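Local coordinates for protein aldose 1-epimerase (Escherichia coli, PDB 3NRE) that probably interconverts the alpha and beta anomers of aldose sugars, as aldose 1-epimerases (mutarotases) of the galactose mutarotase family do, at residues 150-155 with 249-254; 157-162 with 190-195; 162-167 with 202-207; 221-226 with 285-290. All blocks are in the same frame, centred on the assembly; numbering follows the deposited sequence.

The four contacts illustrate how an all-beta sandwich is held by backbone bonds along its sheets and by side chains between them. Interaction 1 is buried and aromatic, pairing two strands of one sheet, and its F251 and F152 reach the other sheet, where interactions 2 and 4 lie. Interaction 2 closes an edge of that second sheet, apolar inward and polar outward; interaction 4 pairs two of its inner strands, with apolar side chains on one face and charges and water on the other. Interaction 3, in the same sheet as interaction 1, shares A162 with interaction 2 and is also largely buried, combining aromatic rings with backbone bonds and a Q163 amide bond at its exposed rim.

Interaction 1. Residues 150-155 with 249-254; sequences PYFPLS and DFFCLE
F152 and F251 form an antiparallel hydrogen-bonded pair, F152 N giving a bond to F251 O at 2.8 Å nearly along the C=O axis and F251 N returning one to F152 O at 3.0 Å. Just beyond, L154 N bonds to D249 O from above the carbonyl plane, as the first strand gives way to loop. The side chains divide between two faces. On one, C252 SG sits over the face of the Y151 ring, 3.8 Å from its centroid, a sulfur-aromatic contact, while the edge of Y151 is turned toward the face of F250 in an offset edge-to-face pair, planes at 68°. On the other, F152 and F251 have nearly parallel rings slid so far apart that they barely overlap. F251 CG stands between its backbone N and carbonyl carbon (chi1 74°), which brings CE1 to 3.5 Å from F152 CB, and L154 CD1 meets F251 CD1 at 3.8 Å. A serine in place of F251 would probably leave a gap beside F152 CB and deprive L154 CD1 of its aromatic neighbour. R35 makes cation-pi contacts with both Y151 and F250. Strand 232-237 flanks strand 250-256, C252 bonding to F236 through the backbone, and F152, F251 and L253 pack on strand 210-215 of the facing sheet.

Interaction 2. Residues 157-162 with 190-195; sequences QTRIQA and NQPAPL
T158 meets the second segment partly through water: one molecule donates to T158 O at 2.7 Å and accepts from L195 N, bridging the two backbones. At R159 the side chain runs out past P192, whose CB lies over the centre of one guanidinium face, 3.6 Å above its plane; a bend at chi3 (-44°) turns the flat group over the proline. NH2 of R159 also forms a salt bridge with E214 on the next strand. An alanine in place of R159 is likely to leave E214 without this partner and strip P192 CB of its flat cover. I160 then makes the regular pairing, antiparallel and hydrogen-bonded with A193: I160 N to A193 O at 3.0 Å, A193 N to I160 O at 2.9 Å. The short, weakly bonded strand 193-194 lies at the edge of a nine-stranded antiparallel sheet, one layer of the sandwich characteristic of galactose mutarotase folds. On the inner side I160 CG2 touches L195 CD2 at 4.0 Å, and both residues pack on F251 of the facing sheet. Q161 stretches alongside P192; in one of its two modelled conformers, with CG anti to the backbone N (chi1 -173°) and the chain extended beyond, Q161 NE2 reaches N190 O at 2.8 Å, the acceptor close to the amide plane. A162 bonds through its backbone to F189, and N190 ND2 reaches D188 OD1 and A164 O.

Interaction 3. Residues 162-167 with 202-207; sequences AQASGY and NGFAGW
The ring of Y167 has the amide of N202 at its edge, ND2 3.8 Å from CE2, the two side chains lying side by side with planes 46° apart. N202 ND2 itself bonds to W168 O. The F204 ring is met obliquely by Y167 CB, 3.6 Å from F204 CD2, and it stacks on Y233 of the adjoining strand. W207 CD1 comes to 3.2 Å from Q163 O, while its NE1 bonds to Q210 O. Y167 and F204 form an antiparallel non-hydrogen-bonded pair, joining strands 166-170 and 200-205 of one sheet in the mutarotase-like sandwich. Beside it A205 N bonds to G166 O, and S165 N to A205 O at 2.9 Å. The backbone angles of G206 call for glycine, and a CB there would also clash with S165 OG. Q163, extended from a CG anti to its backbone N (chi1 174°), delivers NE2 to G206 O at 2.9 Å in a nearly straight bond of 171°.

Interaction 4. Residues 221-226 with 285-290; sequences AIIMET and SLRVEW
I222 and L286 meet on the close-packed face of this strand pair, I222 CG2 lying 3.9 Å from L286 CB as the two side chains cross at a slant. Next along, M224 (selenomethionine) runs beside L286 in the conformer modelled here, and L286 CD2 is 3.9 Å from M224 CB. This apolar face looks into the sandwich, where M224 packs on L253 and P255 of the opposite sheet. Between the faces runs a regular antiparallel pairing of strands 220-227 and 279-290, inner members of a nine-stranded sheet in the family's beta-sandwich: six backbone bonds in three pairs, A221 with E289, I223 with R287 and E225 with S285. The other face is more polar and hydrated. I223 lies alongside R287, I223 CG1 3.9 Å from R287 NH2, over one face of the guanidinium toward its rim. R287 NH1 makes a salt bridge to E289 OE1 at 3.0 Å, tilted out of both planar groups, and E289 OE2 has a second partner in R212. One water accepts from R287 NE at 2.6 Å and donates to E225 OE2, linking opposite charges that do not touch; another donates to I223 O and bonds to S285 OG.

Interaction 1. Residues 150-155 with 249-254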
loop_
_atom_site.group_PDB
_atom_site.type_symbol
_atom_site.label_atom_id
_atom_site.label_comp_id
_atom_site.label_asym_id
_atom_site.label_seq_id
_atom_site.Cartn_x
_atom_site.Cartn_y
_atom_site.Cartn_z
ATOM N N PRO A 150 -2.249 -2.563 -2.513
ATOM C CA PRO A 150 -3.132 -3.585 -3.073
ATOM C C PRO A 150 -3.057 -3.673 -4.583
ATOM O O PRO A 150 -2.916 -2.645 -5.275
ATOM C CB PRO A 150 -4.521 -3.150 -2.581
ATOM C CG PRO A 150 -4.404 -1.702 -2.388
ATOM C CD PRO A 150 -3.011 -1.394 -2.038
ATOM N N TYR A 151 -3.212 -4.894 -5.074
ATOM C CA TYR A 151 -3.281 -5.201 -6.467
ATOM C C TYR A 151 -4.718 -5.557 -6.829
ATOM O O TYR A 151 -5.273 -6.539 -6.305
ATOM C CB TYR A 151 -2.424 -6.414 -6.789
ATOM C CG TYR A 151 -0.917 -6.223 -6.619
ATOM C CD1 TYR A 151 -0.315 -6.351 -5.360
ATOM C CD2 TYR A 151 -0.106 -5.975 -7.709
ATOM C CE1 TYR A 151 1.082 -6.201 -5.219
ATOM C CE2 TYR A 151 1.277 -5.859 -7.555
ATOM C CZ TYR A 151 1.832 -5.942 -6.329
ATOM O OH TYR A 151 3.208 -5.828 -6.177
ATOM N N PHE A 152 -5.326 -4.775 -7.721
ATOM C CA PHE A 152 -6.705 -5.018 -8.154
ATOM C C PHE A 152 -6.749 -5.619 -9.554
ATOM O O PHE A 152 -5.924 -5.304 -10.392
ATOM C CB PHE A 152 -7.454 -3.699 -8.225
ATOM C CG PHE A 152 -7.618 -3.025 -6.902
ATOM C CD1 PHE A 152 -8.663 -3.388 -6.068
ATOM C CD2 PHE A 152 -6.721 -2.086 -6.476
ATOM C CE1 PHE A 152 -8.817 -2.807 -4.819
ATOM C CE2 PHE A 152 -6.890 -1.463 -5.230
ATOM C CZ PHE A 152 -7.952 -1.812 -4.411
ATOM N N PRO A 153 -7.789 -6.437 -9.858
ATOM C CA PRO A 153 -7.970 -6.965 -11.188
ATOM C C PRO A 153 -8.169 -5.800 -12.147
ATOM O O PRO A 153 -8.766 -4.802 -11.781
ATOM C CB PRO A 153 -9.252 -7.786 -11.095
ATOM C CG PRO A 153 -9.551 -7.854 -9.603
ATOM C CD PRO A 153 -8.829 -6.846 -8.906
ATOM N N LEU A 154 -7.699 -5.958 -13.359
ATOM C CA LEU A 154 -7.940 -4.929 -14.384
ATOM C C LEU A 154 -8.614 -5.492 -15.593
ATOM O O LEU A 154 -8.152 -6.479 -16.155
ATOM C CB LEU A 154 -6.599 -4.309 -14.816
ATOM C CG LEU A 154 -6.594 -3.154 -15.807
ATOM C CD1 LEU A 154 -7.441 -1.981 -15.303
ATOM C CD2 LEU A 154 -5.165 -2.636 -16.112
ATOM N N SER A 155 -9.695 -4.824 -16.004
ATOM C CA SER A 155 -10.446 -5.139 -17.195
ATOM C C SER A 155 -10.457 -3.901 -18.088
ATOM O O SER A 155 -10.324 -2.785 -17.563
ATOM C CB SER A 155 -11.878 -5.519 -16.777
ATOM O OG SER A 155 -12.799 -5.293 -17.806
ATOM N N ASP A 249 -3.702 -7.157 -16.649
ATOM C CA ASP A 249 -4.662 -7.952 -15.896
ATOM C C ASP A 249 -4.772 -7.467 -14.447
ATOM O O ASP A 249 -5.616 -7.969 -13.700
ATOM C CB ASP A 249 -4.271 -9.450 -15.941
ATOM C CG ASP A 249 -2.790 -9.677 -15.655
ATOM O OD1 ASP A 249 -1.882 -9.158 -16.403
ATOM O OD2 ASP A 249 -2.517 -10.404 -14.668
ATOM N N PHE A 250 -3.891 -6.542 -14.034
ATOM C CA PHE A 250 -3.988 -5.858 -12.737
ATOM C C PHE A 250 -3.417 -4.465 -12.752
ATOM O O PHE A 250 -2.698 -4.068 -13.638
ATOM C CB PHE A 250 -3.289 -6.623 -11.586
ATOM C CG PHE A 250 -1.755 -6.628 -11.699
ATOM C CD1 PHE A 250 -0.994 -5.558 -11.224
ATOM C CD2 PHE A 250 -1.116 -7.648 -12.390
ATOM C CE1 PHE A 250 0.445 -5.564 -11.376
ATOM C CE2 PHE A 250 0.308 -7.640 -12.514
ATOM C CZ PHE A 250 1.024 -6.595 -12.026
ATOM N N PHE A 251 -3.774 -3.729 -11.729
ATOM C CA PHE A 251 -3.203 -2.393 -11.450
ATOM C C PHE A 251 -3.198 -2.216 -9.956
ATOM O O PHE A 251 -3.832 -2.958 -9.247
ATOM C CB PHE A 251 -4.016 -1.247 -12.077
ATOM C CG PHE A 251 -5.303 -0.962 -11.370
ATOM C CD1 PHE A 251 -6.424 -1.768 -11.602
ATOM C CD2 PHE A 251 -5.406 0.100 -10.453
ATOM C CE1 PHE A 251 -7.636 -1.521 -10.937
ATOM C CE2 PHE A 251 -6.599 0.355 -9.797
ATOM C CZ PHE A 251 -7.727 -0.463 -10.043
ATOM N N CYS A 252 -2.443 -1.232 -9.466
ATOM C CA CYS A 252 -2.402 -0.919 -8.035
ATOM C C CYS A 252 -2.873 0.483 -7.788
ATOM O O CYS A 252 -2.597 1.401 -8.557
ATOM C CB CYS A 252 -1.009 -1.040 -7.477
ATOM S SG CYS A 252 -0.268 -2.625 -7.809
ATOM N N LEU A 253 -3.612 0.651 -6.696
ATOM C CA LEU A 253 -3.963 1.993 -6.183
ATOM C C LEU A 253 -3.524 1.909 -4.748
ATOM O O LEU A 253 -4.124 1.174 -3.959
ATOM C CB LEU A 253 -5.457 2.321 -6.303
ATOM C CG LEU A 253 -5.828 3.760 -5.947
ATOM C CD1 LEU A 253 -7.187 4.138 -6.580
ATOM C CD2 LEU A 253 -5.826 4.026 -4.412
ATOM N N GLU A 254 -2.466 2.646 -4.407
ATOM C CA GLU A 254 -1.709 2.454 -3.134
ATOM C C GLU A 254 -1.913 3.625 -2.182
ATOM O O GLU A 254 -1.323 4.685 -2.393
ATOM C CB GLU A 254 -0.217 2.350 -3.400
ATOM C CG GLU A 254 0.158 1.378 -4.528
ATOM C CD GLU A 254 1.583 1.630 -5.094
ATOM O OE1 GLU A 254 2.539 2.050 -4.351
ATOM O OE2 GLU A 254 1.655 1.374 -6.314
#

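Interaction 2. Residues 157-162 with 190-195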
loop_
_atom_site.group_PDB
_atom_site.type_symbol
_atom_site.label_atom_id
_atom_site.label_comp_id
_atom_site.label_asym_id
_atom_site.label_seq_id
_atom_site.Cartn_x
_atom_site.Cartn_y
_atom_site.Cartn_z
ATOM N N GLN A 157 -12.897 -2.630 -19.028
ATOM C CA GLN A 157 -14.084 -1.861 -18.573
ATOM C C GLN A 157 -13.831 -1.191 -17.206
ATOM O O GLN A 157 -14.634 -0.370 -16.806
ATOM C CB GLN A 157 -15.307 -2.764 -18.412
ATOM C CG GLN A 157 -15.463 -3.805 -19.511
ATOM C CD GLN A 157 -15.536 -3.279 -20.881
ATOM O OE1 GLN A 157 -15.903 -2.122 -21.117
ATOM N NE2 GLN A 157 -15.329 -4.191 -21.863
ATOM N N THR A 158 -12.805 -1.578 -16.480
ATOM C CA THR A 158 -12.514 -0.975 -15.140
ATOM C C THR A 158 -12.348 0.555 -15.190
ATOM O O THR A 158 -11.775 1.103 -16.151
ATOM C CB THR A 158 -11.208 -1.559 -14.533
ATOM O OG1 THR A 158 -11.277 -2.974 -14.516
ATOM C CG2 THR A 158 -11.000 -1.097 -13.110
ATOM N N ARG A 159 -12.870 1.229 -14.161
ATOM C CA ARG A 159 -12.744 2.681 -14.009
ATOM C C ARG A 159 -12.461 2.969 -12.533
ATOM O O ARG A 159 -12.933 2.261 -11.670
ATOM C CB ARG A 159 -14.018 3.422 -14.467
ATOM C CG ARG A 159 -14.377 3.161 -15.984
ATOM C CD ARG A 159 -15.412 4.107 -16.483
ATOM N NE ARG A 159 -16.508 4.293 -15.528
ATOM C CZ ARG A 159 -17.381 5.306 -15.578
ATOM N NH1 ARG A 159 -17.288 6.206 -16.544
ATOM N NH2 ARG A 159 -18.349 5.412 -14.662
ATOM N N ILE A 160 -11.638 3.977 -12.266
ATOM C CA ILE A 160 -11.389 4.429 -10.896
ATOM C C ILE A 160 -11.652 5.925 -10.742
ATOM O O ILE A 160 -11.640 6.682 -11.726
ATOM C CB ILE A 160 -9.930 4.148 -10.447
ATOM C CG1 ILE A 160 -8.935 4.935 -11.295
ATOM C CG2 ILE A 160 -9.645 2.653 -10.536
ATOM C CD1 ILE A 160 -7.489 4.909 -10.712
ATOM N N GLN A 161 -11.907 6.288 -9.490
ATOM C CA GLN A 161 -12.179 7.670 -9.109
ATOM C C GLN A 161 -11.492 7.915 -7.774
ATOM O O GLN A 161 -11.676 7.167 -6.826
ATOM C CB GLN A 161 -13.658 7.953 -8.975
ATOM C CG GLN A 161 -13.950 9.444 -8.737
ATOM C CD GLN A 161 -15.432 9.728 -8.566
ATOM O OE1 GLN A 161 -16.245 8.803 -8.399
ATOM N NE2 GLN A 161 -15.794 10.993 -8.602
ATOM N N ALA A 162 -10.629 8.921 -7.741
ATOM C CA ALA A 162 -9.823 9.216 -6.563
ATOM C C ALA A 162 -9.367 10.685 -6.668
ATOM O O ALA A 162 -8.556 11.030 -7.512
ATOM C CB ALA A 162 -8.586 8.286 -6.489
ATOM N N ASN A 190 -10.296 12.385 -10.844
ATOM C CA ASN A 190 -11.309 13.097 -10.038
ATOM C C ASN A 190 -12.744 12.642 -10.342
ATOM O O ASN A 190 -13.575 12.517 -9.447
ATOM C CB ASN A 190 -11.179 14.616 -10.194
ATOM C CG ASN A 190 -9.979 15.169 -9.449
ATOM O OD1 ASN A 190 -10.039 15.375 -8.230
ATOM N ND2 ASN A 190 -8.861 15.343 -10.159
ATOM N N GLN A 191 -13.013 12.388 -11.623
ATOM C CA GLN A 191 -14.263 11.705 -12.076
ATOM C C GLN A 191 -13.835 10.294 -12.561
ATOM O O GLN A 191 -12.698 10.119 -13.008
ATOM C CB GLN A 191 -14.934 12.487 -13.214
ATOM C CG GLN A 191 -15.609 13.836 -12.797
ATOM C CD GLN A 191 -16.566 13.667 -11.605
ATOM O OE1 GLN A 191 -16.297 14.161 -10.503
ATOM N NE2 GLN A 191 -17.657 12.917 -11.811
ATOM N N PRO A 192 -14.730 9.289 -12.477
ATOM C CA PRO A 192 -14.358 7.947 -12.901
ATOM C C PRO A 192 -13.680 7.914 -14.271
ATOM O O PRO A 192 -14.197 8.521 -15.224
ATOM C CB PRO A 192 -15.692 7.209 -12.956
ATOM C CG PRO A 192 -16.594 7.980 -12.047
ATOM C CD PRO A 192 -16.162 9.402 -12.146
ATOM N N ALA A 193 -12.557 7.207 -14.383
ATOM C CA ALA A 193 -11.813 7.190 -15.634
ATOM C C ALA A 193 -11.151 5.826 -15.807
ATOM O O ALA A 193 -10.814 5.197 -14.837
ATOM C CB ALA A 193 -10.742 8.289 -15.611
ATOM N N PRO A 194 -10.905 5.411 -17.064
ATOM C CA PRO A 194 -10.167 4.150 -17.276
ATOM C C PRO A 194 -8.703 4.259 -16.865
ATOM O O PRO A 194 -8.156 5.384 -16.805
ATOM C CB PRO A 194 -10.263 3.938 -18.803
ATOM C CG PRO A 194 -10.459 5.353 -19.379
ATOM C CD PRO A 194 -11.269 6.091 -18.333
ATOM N N LEU A 195 -8.069 3.121 -16.593
ATOM C CA LEU A 195 -6.622 3.109 -16.441
ATOM C C LEU A 195 -6.006 3.220 -17.828
ATOM O O LEU A 195 -6.457 2.573 -18.766
ATOM C CB LEU A 195 -6.107 1.826 -15.777
ATOM C CG LEU A 195 -6.210 1.649 -14.250
ATOM C CD1 LEU A 195 -5.473 2.730 -13.434
ATOM C CD2 LEU A 195 -7.719 1.520 -13.827
HETATM O O HOH W 1 -9.543 0.439 -17.552
#

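Interaction 3. Residues 162-167 with 202-207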
loop_
_atom_site.group_PDB
_atom_site.type_symbol
_atom_site.label_atom_id
_atom_site.label_comp_id
_atom_site.label_asym_id
_atom_site.label_seq_id
_atom_site.Cartn_x
_atom_site.Cartn_y
_atom_site.Cartn_z
ATOM N N ALA A 162 -10.629 8.921 -7.741
ATOM C CA ALA A 162 -9.823 9.216 -6.563
ATOM C C ALA A 162 -9.367 10.685 -6.668
ATOM O O ALA A 162 -8.556 11.030 -7.512
ATOM C CB ALA A 162 -8.586 8.286 -6.489
ATOM N N GLN A 163 -9.950 11.540 -5.848
ATOM C CA GLN A 163 -9.641 12.978 -5.848
ATOM C C GLN A 163 -8.155 13.275 -5.871
ATOM O O GLN A 163 -7.406 12.629 -5.173
ATOM C CB GLN A 163 -10.288 13.621 -4.614
ATOM C CG GLN A 163 -9.941 15.092 -4.384
ATOM C CD GLN A 163 -10.584 15.602 -3.098
ATOM O OE1 GLN A 163 -11.812 15.691 -3.009
ATOM N NE2 GLN A 163 -9.759 15.896 -2.086
ATOM N N ALA A 164 -7.738 14.249 -6.683
ATOM C CA ALA A 164 -6.352 14.666 -6.760
ATOM C C ALA A 164 -6.265 16.087 -7.263
ATOM O O ALA A 164 -7.012 16.485 -8.162
ATOM C CB ALA A 164 -5.526 13.731 -7.671
ATOM N N SER A 165 -5.370 16.858 -6.655
ATOM C CA SER A 165 -5.159 18.246 -7.059
ATOM C C SER A 165 -3.837 18.461 -7.765
ATOM O O SER A 165 -3.503 19.617 -8.080
ATOM C CB SER A 165 -5.241 19.160 -5.822
ATOM O OG SER A 165 -4.163 18.885 -4.951
ATOM N N GLY A 166 -3.063 17.372 -7.939
ATOM C CA GLY A 166 -1.809 17.424 -8.627
ATOM C C GLY A 166 -1.113 16.098 -8.546
ATOM O O GLY A 166 -1.609 15.195 -7.896
ATOM N N TYR A 167 0.013 15.998 -9.227
ATOM C CA TYR A 167 0.769 14.744 -9.240
ATOM C C TYR A 167 2.247 14.995 -9.421
ATOM O O TYR A 167 2.662 16.079 -9.781
ATOM C CB TYR A 167 0.255 13.813 -10.338
ATOM C CG TYR A 167 0.775 14.055 -11.735
ATOM C CD1 TYR A 167 0.643 15.293 -12.345
ATOM C CD2 TYR A 167 1.373 13.047 -12.456
ATOM C CE1 TYR A 167 1.102 15.517 -13.642
ATOM C CE2 TYR A 167 1.854 13.264 -13.736
ATOM C CZ TYR A 167 1.707 14.482 -14.325
ATOM O OH TYR A 167 2.175 14.683 -15.600
ATOM N N ASN A 202 3.067 6.667 -10.700
ATOM C CA ASN A 202 2.939 8.094 -10.323
ATOM C C ASN A 202 2.236 8.230 -9.020
ATOM O O ASN A 202 1.211 7.533 -8.768
ATOM C CB ASN A 202 2.189 8.915 -11.385
ATOM C CG ASN A 202 2.913 8.971 -12.701
ATOM O OD1 ASN A 202 2.803 8.062 -13.550
ATOM N ND2 ASN A 202 3.718 10.036 -12.891
ATOM N N GLY A 203 2.727 9.173 -8.205
ATOM C CA GLY A 203 2.064 9.564 -6.987
ATOM C C GLY A 203 1.167 10.799 -7.233
ATOM O O GLY A 203 1.454 11.626 -8.136
ATOM N N PHE A 204 0.084 10.878 -6.456
ATOM C CA PHE A 204 -0.935 11.912 -6.579
ATOM C C PHE A 204 -1.133 12.550 -5.212
ATOM O O PHE A 204 -1.103 11.870 -4.187
ATOM C CB PHE A 204 -2.265 11.307 -7.100
ATOM C CG PHE A 204 -2.145 10.780 -8.494
ATOM C CD1 PHE A 204 -1.595 9.533 -8.717
ATOM C CD2 PHE A 204 -2.502 11.555 -9.570
ATOM C CE1 PHE A 204 -1.406 9.070 -10.000
ATOM C CE2 PHE A 204 -2.328 11.107 -10.863
ATOM C CZ PHE A 204 -1.788 9.832 -11.084
ATOM N N ALA A 205 -1.316 13.866 -5.219
ATOM C CA ALA A 205 -1.521 14.635 -3.980
ATOM C C ALA A 205 -2.916 15.213 -3.968
ATOM O O ALA A 205 -3.635 15.213 -4.985
ATOM C CB ALA A 205 -0.508 15.795 -3.887
ATOM N N GLY A 206 -3.309 15.723 -2.810
ATOM C CA GLY A 206 -4.618 16.346 -2.681
ATOM C C GLY A 206 -5.781 15.389 -2.516
ATOM O O GLY A 206 -6.925 15.765 -2.690
ATOM N N TRP A 207 -5.489 14.173 -2.092
ATOM C CA TRP A 207 -6.491 13.150 -1.962
ATOM C C TRP A 207 -7.203 13.304 -0.642
ATOM O O TRP A 207 -6.636 13.851 0.316
ATOM C CB TRP A 207 -5.810 11.788 -2.009
ATOM C CG TRP A 207 -6.715 10.626 -2.090
ATOM C CD1 TRP A 207 -7.856 10.528 -2.810
ATOM C CD2 TRP A 207 -6.458 9.322 -1.549
ATOM N NE1 TRP A 207 -8.365 9.253 -2.694
ATOM C CE2 TRP A 207 -7.533 8.505 -1.908
ATOM C CE3 TRP A 207 -5.445 8.791 -0.738
ATOM C CZ2 TRP A 207 -7.614 7.169 -1.524
ATOM C CZ3 TRP A 207 -5.513 7.495 -0.358
ATOM C CH2 TRP A 207 -6.613 6.694 -0.722
#

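Interaction 4. Residues 221-226 with 285-290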
loop_
_atom_site.group_PDB
_atom_site.type_symbol
_atom_site.label_atom_id
_atom_site.label_comp_id
_atom_site.label_asym_id
_atom_site.label_seq_id
_atom_site.Cartn_x
_atom_site.Cartn_y
_atom_site.Cartn_z
ATOM N N ALA A 221 -18.552 -2.590 -7.439
ATOM C CA ALA A 221 -17.518 -1.592 -7.206
ATOM C C ALA A 221 -16.958 -1.891 -5.817
ATOM O O ALA A 221 -17.649 -2.487 -4.981
ATOM C CB ALA A 221 -18.074 -0.185 -7.251
ATOM N N ILE A 222 -15.730 -1.459 -5.582
ATOM C CA ILE A 222 -15.092 -1.499 -4.264
ATOM C C ILE A 222 -14.896 -0.073 -3.824
ATOM O O ILE A 222 -14.393 0.740 -4.601
ATOM C CB ILE A 222 -13.695 -2.168 -4.295
ATOM C CG1 ILE A 222 -13.828 -3.645 -4.629
ATOM C CG2 ILE A 222 -12.957 -1.974 -2.963
ATOM C CD1 ILE A 222 -12.575 -4.423 -4.374
ATOM N N ILE A 223 -15.323 0.211 -2.591
ATOM C CA ILE A 223 -15.227 1.529 -1.978
ATOM C C ILE A 223 -14.104 1.446 -0.980
ATOM O O ILE A 223 -14.162 0.698 -0.011
ATOM C CB ILE A 223 -16.481 1.939 -1.187
ATOM C CG1 ILE A 223 -17.680 2.103 -2.103
ATOM C CG2 ILE A 223 -16.218 3.210 -0.348
ATOM C CD1 ILE A 223 -17.487 3.090 -3.160
HETATM N N MSE A 224 -13.083 2.238 -1.251
HETATM C CA MSE A 224 -11.895 2.331 -0.388
HETATM C C MSE A 224 -12.005 3.588 0.475
HETATM O O MSE A 224 -12.238 4.691 -0.053
HETATM C CB MSE A 224 -10.584 2.387 -1.212
HETATM C CG MSE A 224 -9.320 2.756 -0.374
HETATM SE SE MSE A 224 -7.509 2.771 -1.195
HETATM C CE MSE A 224 -7.461 1.098 -2.089
ATOM N N GLU A 225 -11.815 3.411 1.791
ATOM C CA GLU A 225 -11.820 4.514 2.768
ATOM C C GLU A 225 -10.649 4.344 3.724
ATOM O O GLU A 225 -10.301 3.236 4.112
ATOM C CB GLU A 225 -13.116 4.561 3.593
ATOM C CG GLU A 225 -14.313 4.923 2.766
ATOM C CD GLU A 225 -15.597 5.106 3.592
ATOM O OE1 GLU A 225 -15.545 5.524 4.778
ATOM O OE2 GLU A 225 -16.665 4.832 3.019
ATOM N N THR A 226 -9.977 5.435 4.034
ATOM C CA THR A 226 -8.860 5.400 4.982
ATOM C C THR A 226 -9.146 6.311 6.190
ATOM O O THR A 226 -9.826 7.387 6.073
ATOM C CB THR A 226 -7.548 5.855 4.326
ATOM O OG1 THR A 226 -7.785 7.115 3.658
ATOM C CG2 THR A 226 -6.993 4.762 3.345
ATOM N N SER A 285 -10.283 0.547 4.700
ATOM C CA SER A 285 -11.374 -0.368 4.514
ATOM C C SER A 285 -11.717 -0.505 3.041
ATOM O O SER A 285 -11.593 0.459 2.264
ATOM C CB SER A 285 -12.577 0.031 5.348
ATOM O OG SER A 285 -13.232 1.195 4.862
ATOM N N LEU A 286 -12.085 -1.731 2.651
ATOM C CA LEU A 286 -12.544 -1.999 1.291
ATOM C C LEU A 286 -13.940 -2.579 1.381
ATOM O O LEU A 286 -14.122 -3.661 1.904
ATOM C CB LEU A 286 -11.595 -2.992 0.599
ATOM C CG LEU A 286 -10.109 -2.595 0.488
ATOM C CD1 LEU A 286 -9.291 -3.761 -0.090
ATOM C CD2 LEU A 286 -9.952 -1.314 -0.321
ATOM N N ARG A 287 -14.926 -1.876 0.840
ATOM C CA ARG A 287 -16.304 -2.312 0.927
ATOM C C ARG A 287 -16.807 -2.689 -0.443
ATOM O O ARG A 287 -16.657 -1.906 -1.393
ATOM C CB ARG A 287 -17.190 -1.225 1.544
ATOM C CG ARG A 287 -18.650 -1.600 1.618
ATOM C CD ARG A 287 -19.469 -0.708 2.572
ATOM N NE ARG A 287 -19.474 0.689 2.129
ATOM C CZ ARG A 287 -20.234 1.184 1.151
ATOM N NH1 ARG A 287 -21.074 0.418 0.457
ATOM N NH2 ARG A 287 -20.147 2.471 0.854
ATOM N N VAL A 288 -17.444 -3.860 -0.563
ATOM C CA VAL A 288 -17.977 -4.289 -1.855
ATOM C C VAL A 288 -19.410 -3.839 -1.961
ATOM O O VAL A 288 -20.188 -4.044 -1.028
ATOM C CB VAL A 288 -17.952 -5.824 -2.047
ATOM C CG1 VAL A 288 -18.186 -6.178 -3.521
ATOM C CG2 VAL A 288 -16.661 -6.396 -1.562
ATOM N N GLU A 289 -19.768 -3.243 -3.089
ATOM C CA GLU A 289 -21.162 -2.921 -3.306
ATOM C C GLU A 289 -21.627 -3.230 -4.713
ATOM O O GLU A 289 -20.851 -3.245 -5.677
ATOM C CB GLU A 289 -21.489 -1.471 -2.907
ATOM C CG GLU A 289 -20.779 -0.394 -3.660
ATOM C CD GLU A 289 -21.363 1.014 -3.391
ATOM O OE1 GLU A 289 -21.889 1.253 -2.290
ATOM O OE2 GLU A 289 -21.273 1.891 -4.280
ATOM N N TRP A 290 -22.923 -3.535 -4.825
ATOM C CA TRP A 290 -23.483 -3.803 -6.131
ATOM C C TRP A 290 -23.449 -2.418 -6.776
ATOM O O TRP A 290 -23.716 -1.442 -6.106
ATOM C CB TRP A 290 -24.874 -4.463 -6.009
ATOM C CG TRP A 290 -24.811 -6.003 -5.665
ATOM C CD1 TRP A 290 -25.651 -6.969 -6.153
ATOM C CD2 TRP A 290 -23.874 -6.705 -4.791
ATOM N NE1 TRP A 290 -25.310 -8.206 -5.646
ATOM C CE2 TRP A 290 -24.230 -8.078 -4.815
ATOM C CE3 TRP A 290 -22.781 -6.310 -3.995
ATOM C CZ2 TRP A 290 -23.528 -9.055 -4.078
ATOM C CZ3 TRP A 290 -22.074 -7.281 -3.264
ATOM C CH2 TRP A 290 -22.455 -8.628 -3.311
HETATM O O HOH W 2 -14.815 1.239 2.529
HETATM O O HOH W 3 -17.311 1.865 3.072
#